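Local structure of hydrazine synthase beta subunit (Candidatus Kuenenia stuttgartiensis, 5C2V) at residues P13-I18 / L27-Q32. The protein helps the hydrazine synthase complex form hydrazine from nitric oxide and ammonium, and may modulate transport of the hydroxylamine intermediate between the gamma and alpha active sites. Residues are numbered along the deposited sequence; the frame is centred on the assembly and turned at random.
Sequences PGPFHI and LFISNQ
Pro13 leads into the first hairpin of a beta-propeller blade, its ring CB lying 3.6 Å from Asn31 CG. The amide of Asn31 turns its ND2 to Thr38 OG1 on strand 36-41, a hydrogen bond that fixes the group beside Pro13. Gly14, in a left-handed backbone conformation, accepts a hydrogen bond at its O from Gln32 N (3.3 Å). Pro15 and Asn31 form a non-hydrogen-bonded antiparallel pair; the proline ring runs beside the Ile29 side chain on the same face of the sheet, with Pro15 CB 3.4 Å from Ile29 CG2, and also packs on Thr11 of the gamma subunit. Phe16 N donates to Ser30 O (2.9 Å). With Phe16 CB directed at the other strand, CG anti to the backbone N (chi1 -153°) carries the ring to the Gln32 amide, and the two stack with planes 28° apart: Gln32 NE2, hydrogen-bonded to Glu58 OE2, sits 3.8 Å above the Phe16 ring plane, offset toward the CD1-CE1 rim. Between the Pro15-Asn31 and Ile18-Ile29 pairs the first strand has two residues, Phe16 and His17, against Ser30 alone, a beta bulge. Ser30 N donates to His17 O in a bent bond (3.2 Å, 146°), and on that face His17 CB is 4.1 Å from Ser30 CB. Ile18 pairs with Ile29 on the other face, where Ile18 CG1 rests 3.8 Å from Ile29 CG1.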
ATOM      1  N   PRO B  13     -33.057  38.213  36.766  1.00 61.88           N
ATOM      2  CA  PRO B  13     -33.599  38.662  35.475  1.00 55.53           C
ATOM      3  C   PRO B  13     -33.688  37.558  34.419  1.00 52.04           C
ATOM      4  O   PRO B  13     -34.686  37.502  33.700  1.00 59.52           O
ATOM      5  CB  PRO B  13     -32.608  39.747  35.041  1.00 60.17           C
ATOM      6  CG  PRO B  13     -31.346  39.413  35.750  1.00 65.85           C
ATOM      7  CD  PRO B  13     -31.768  38.854  37.073  1.00 58.66           C
ATOM      8  N   GLY B  14     -32.673  36.701  34.326  1.00 54.06           N
ATOM      9  CA  GLY B  14     -32.730  35.580  33.402  1.00 51.64           C
ATOM     10  C   GLY B  14     -32.754  35.948  31.928  1.00 64.05           C
ATOM     11  O   GLY B  14     -33.728  35.627  31.245  1.00 66.35           O
ATOM     12  N   PRO B  15     -31.720  36.659  31.435  1.00 51.43           N
ATOM     13  CA  PRO B  15     -31.831  37.195  30.071  1.00 53.32           C
ATOM     14  C   PRO B  15     -32.092  36.122  29.012  1.00 52.09           C
ATOM     15  O   PRO B  15     -31.323  35.168  28.889  1.00 55.59           O
ATOM     16  CB  PRO B  15     -30.454  37.827  29.836  1.00 53.96           C
ATOM     17  CG  PRO B  15     -29.844  37.991  31.193  1.00 57.73           C
ATOM     18  CD  PRO B  15     -30.388  36.880  32.021  1.00 42.86           C
ATOM     19  N   PHE B  16     -33.175  36.292  28.256  1.00 52.09           N
ATOM     20  CA  PHE B  16     -33.516  35.390  27.161  1.00 48.08           C
ATOM     21  C   PHE B  16     -33.113  35.832  25.749  1.00 64.81           C
ATOM     22  O   PHE B  16     -33.128  35.024  24.819  1.00 60.34           O
ATOM     23  CB  PHE B  16     -35.026  35.149  27.189  1.00 53.71           C
ATOM     24  CG  PHE B  16     -35.440  33.834  26.608  1.00 57.90           C
ATOM     25  CD1 PHE B  16     -35.221  32.659  27.305  1.00 42.22           C
ATOM     26  CD2 PHE B  16     -36.065  33.773  25.374  1.00 42.48           C
ATOM     27  CE1 PHE B  16     -35.604  31.444  26.777  1.00 42.13           C
ATOM     28  CE2 PHE B  16     -36.453  32.560  24.841  1.00 40.96           C
ATOM     29  CZ  PHE B  16     -36.222  31.394  25.543  1.00 52.89           C
ATOM     30  N   HIS B  17     -32.739  37.098  25.589  1.00 56.29           N
ATOM     31  CA  HIS B  17     -32.530  37.651  24.251  1.00 47.59           C
ATOM     32  C   HIS B  17     -31.666  38.903  24.308  1.00 54.10           C
ATOM     33  O   HIS B  17     -31.573  39.549  25.352  1.00 54.27           O
ATOM     34  CB  HIS B  17     -33.883  37.956  23.589  1.00 61.63           C
ATOM     35  CG  HIS B  17     -33.795  38.296  22.131  1.00 70.28           C
ATOM     36  ND1 HIS B  17     -33.553  39.574  21.675  1.00 65.95           N
ATOM     37  CD2 HIS B  17     -33.924  37.522  21.028  1.00 59.37           C
ATOM     38  CE1 HIS B  17     -33.535  39.572  20.354  1.00 55.36           C
ATOM     39  NE2 HIS B  17     -33.757  38.339  19.936  1.00 64.01           N
ATOM     40  N   ILE B  18     -31.047  39.258  23.188  1.00 52.17           N
ATOM     41  CA  ILE B  18     -30.266  40.484  23.130  1.00 49.31           C
ATOM     42  C   ILE B  18     -30.230  41.052  21.711  1.00 61.66           C
ATOM     43  O   ILE B  18     -30.277  40.311  20.728  1.00 69.35           O
ATOM     44  CB  ILE B  18     -28.823  40.249  23.655  1.00 47.73           C
ATOM     45  CG1 ILE B  18     -28.119  41.579  23.934  1.00 52.03           C
ATOM     46  CG2 ILE B  18     -28.024  39.377  22.692  1.00 50.87           C
ATOM     47  CD1 ILE B  18     -26.761  41.426  24.584  1.00 53.10           C
ATOM     48  N   LEU B  27     -27.259  48.268  23.976  1.00 56.29           N
ATOM     49  CA  LEU B  27     -27.734  46.891  23.993  1.00 65.21           C
ATOM     50  C   LEU B  27     -29.036  46.777  24.782  1.00 65.87           C
ATOM     51  O   LEU B  27     -29.175  47.361  25.861  1.00 59.82           O
ATOM     52  CB  LEU B  27     -26.676  45.966  24.597  1.00 67.42           C
ATOM     53  CG  LEU B  27     -25.395  45.766  23.787  1.00 61.96           C
ATOM     54  CD1 LEU B  27     -24.276  45.252  24.675  1.00 58.77           C
ATOM     55  CD2 LEU B  27     -25.651  44.804  22.639  1.00 61.65           C
ATOM     56  N   PHE B  28     -29.982  46.019  24.238  1.00 62.43           N
ATOM     57  CA  PHE B  28     -31.271  45.815  24.885  1.00 73.85           C
ATOM     58  C   PHE B  28     -31.479  44.342  25.203  1.00 70.87           C
ATOM     59  O   PHE B  28     -31.614  43.513  24.303  1.00 63.86           O
ATOM     60  CB  PHE B  28     -32.407  46.329  24.000  1.00 68.25           C
ATOM     61  CG  PHE B  28     -32.178  47.711  23.461  1.00 74.86           C
ATOM     62  CD1 PHE B  28     -31.552  47.900  22.241  1.00 79.79           C
ATOM     63  CD2 PHE B  28     -32.584  48.822  24.178  1.00 71.51           C
ATOM     64  CE1 PHE B  28     -31.337  49.171  21.746  1.00 77.59           C
ATOM     65  CE2 PHE B  28     -32.375  50.096  23.688  1.00 79.47           C
ATOM     66  CZ  PHE B  28     -31.751  50.271  22.470  1.00 78.63           C
ATOM     67  N   ILE B  29     -31.510  44.023  26.491  1.00 70.94           N
ATOM     68  CA  ILE B  29     -31.643  42.639  26.921  1.00 69.02           C
ATOM     69  C   ILE B  29     -33.048  42.348  27.431  1.00 69.41           C
ATOM     70  O   ILE B  29     -33.524  43.004  28.349  1.00 59.64           O
ATOM     71  CB  ILE B  29     -30.634  42.292  28.030  1.00 56.91           C
ATOM     72  CG1 ILE B  29     -29.196  42.381  27.514  1.00 45.81           C
ATOM     73  CG2 ILE B  29     -30.911  40.919  28.569  1.00 57.06           C
ATOM     74  CD1 ILE B  29     -28.538  43.721  27.751  1.00 57.58           C
ATOM     75  N   SER B  30     -33.708  41.355  26.848  1.00 69.54           N
ATOM     76  CA  SER B  30     -35.023  40.975  27.337  1.00 49.06           C
ATOM     77  C   SER B  30     -34.856  40.006  28.497  1.00 50.74           C
ATOM     78  O   SER B  30     -34.305  38.924  28.330  1.00 65.63           O
ATOM     79  CB  SER B  30     -35.861  40.341  26.226  1.00 42.15           C
ATOM     80  OG  SER B  30     -36.059  41.249  25.157  1.00 55.81           O
ATOM     81  N   ASN B  31     -35.328  40.400  29.674  1.00 63.03           N
ATOM     82  CA  ASN B  31     -35.232  39.544  30.846  1.00 65.29           C
ATOM     83  C   ASN B  31     -36.513  38.745  31.019  1.00 73.58           C
ATOM     84  O   ASN B  31     -37.566  39.301  31.329  1.00 71.58           O
ATOM     85  CB  ASN B  31     -34.943  40.374  32.099  1.00 57.26           C
ATOM     86  CG  ASN B  31     -33.675  41.196  31.974  1.00 70.40           C
ATOM     87  OD1 ASN B  31     -32.694  40.761  31.371  1.00 73.00           O
ATOM     88  ND2 ASN B  31     -33.689  42.395  32.546  1.00 66.25           N
ATOM     89  N   GLN B  32     -36.417  37.434  30.822  1.00 67.95           N
ATOM     90  CA  GLN B  32     -37.592  36.575  30.834  1.00 76.96           C
ATOM     91  C   GLN B  32     -38.179  36.457  32.234  1.00 71.18           C
ATOM     92  O   GLN B  32     -39.396  36.512  32.415  1.00 75.09           O
ATOM     93  CB  GLN B  32     -37.247  35.187  30.292  1.00 62.23           C
ATOM     94  CG  GLN B  32     -38.458  34.303  30.058  1.00 45.53           C
ATOM     95  CD  GLN B  32     -38.091  32.856  29.812  1.00 51.59           C
ATOM     96  OE1 GLN B  32     -37.209  32.305  30.471  1.00 55.19           O
ATOM     97  NE2 GLN B  32     -38.767  32.229  28.855  1.00 49.26           N
TER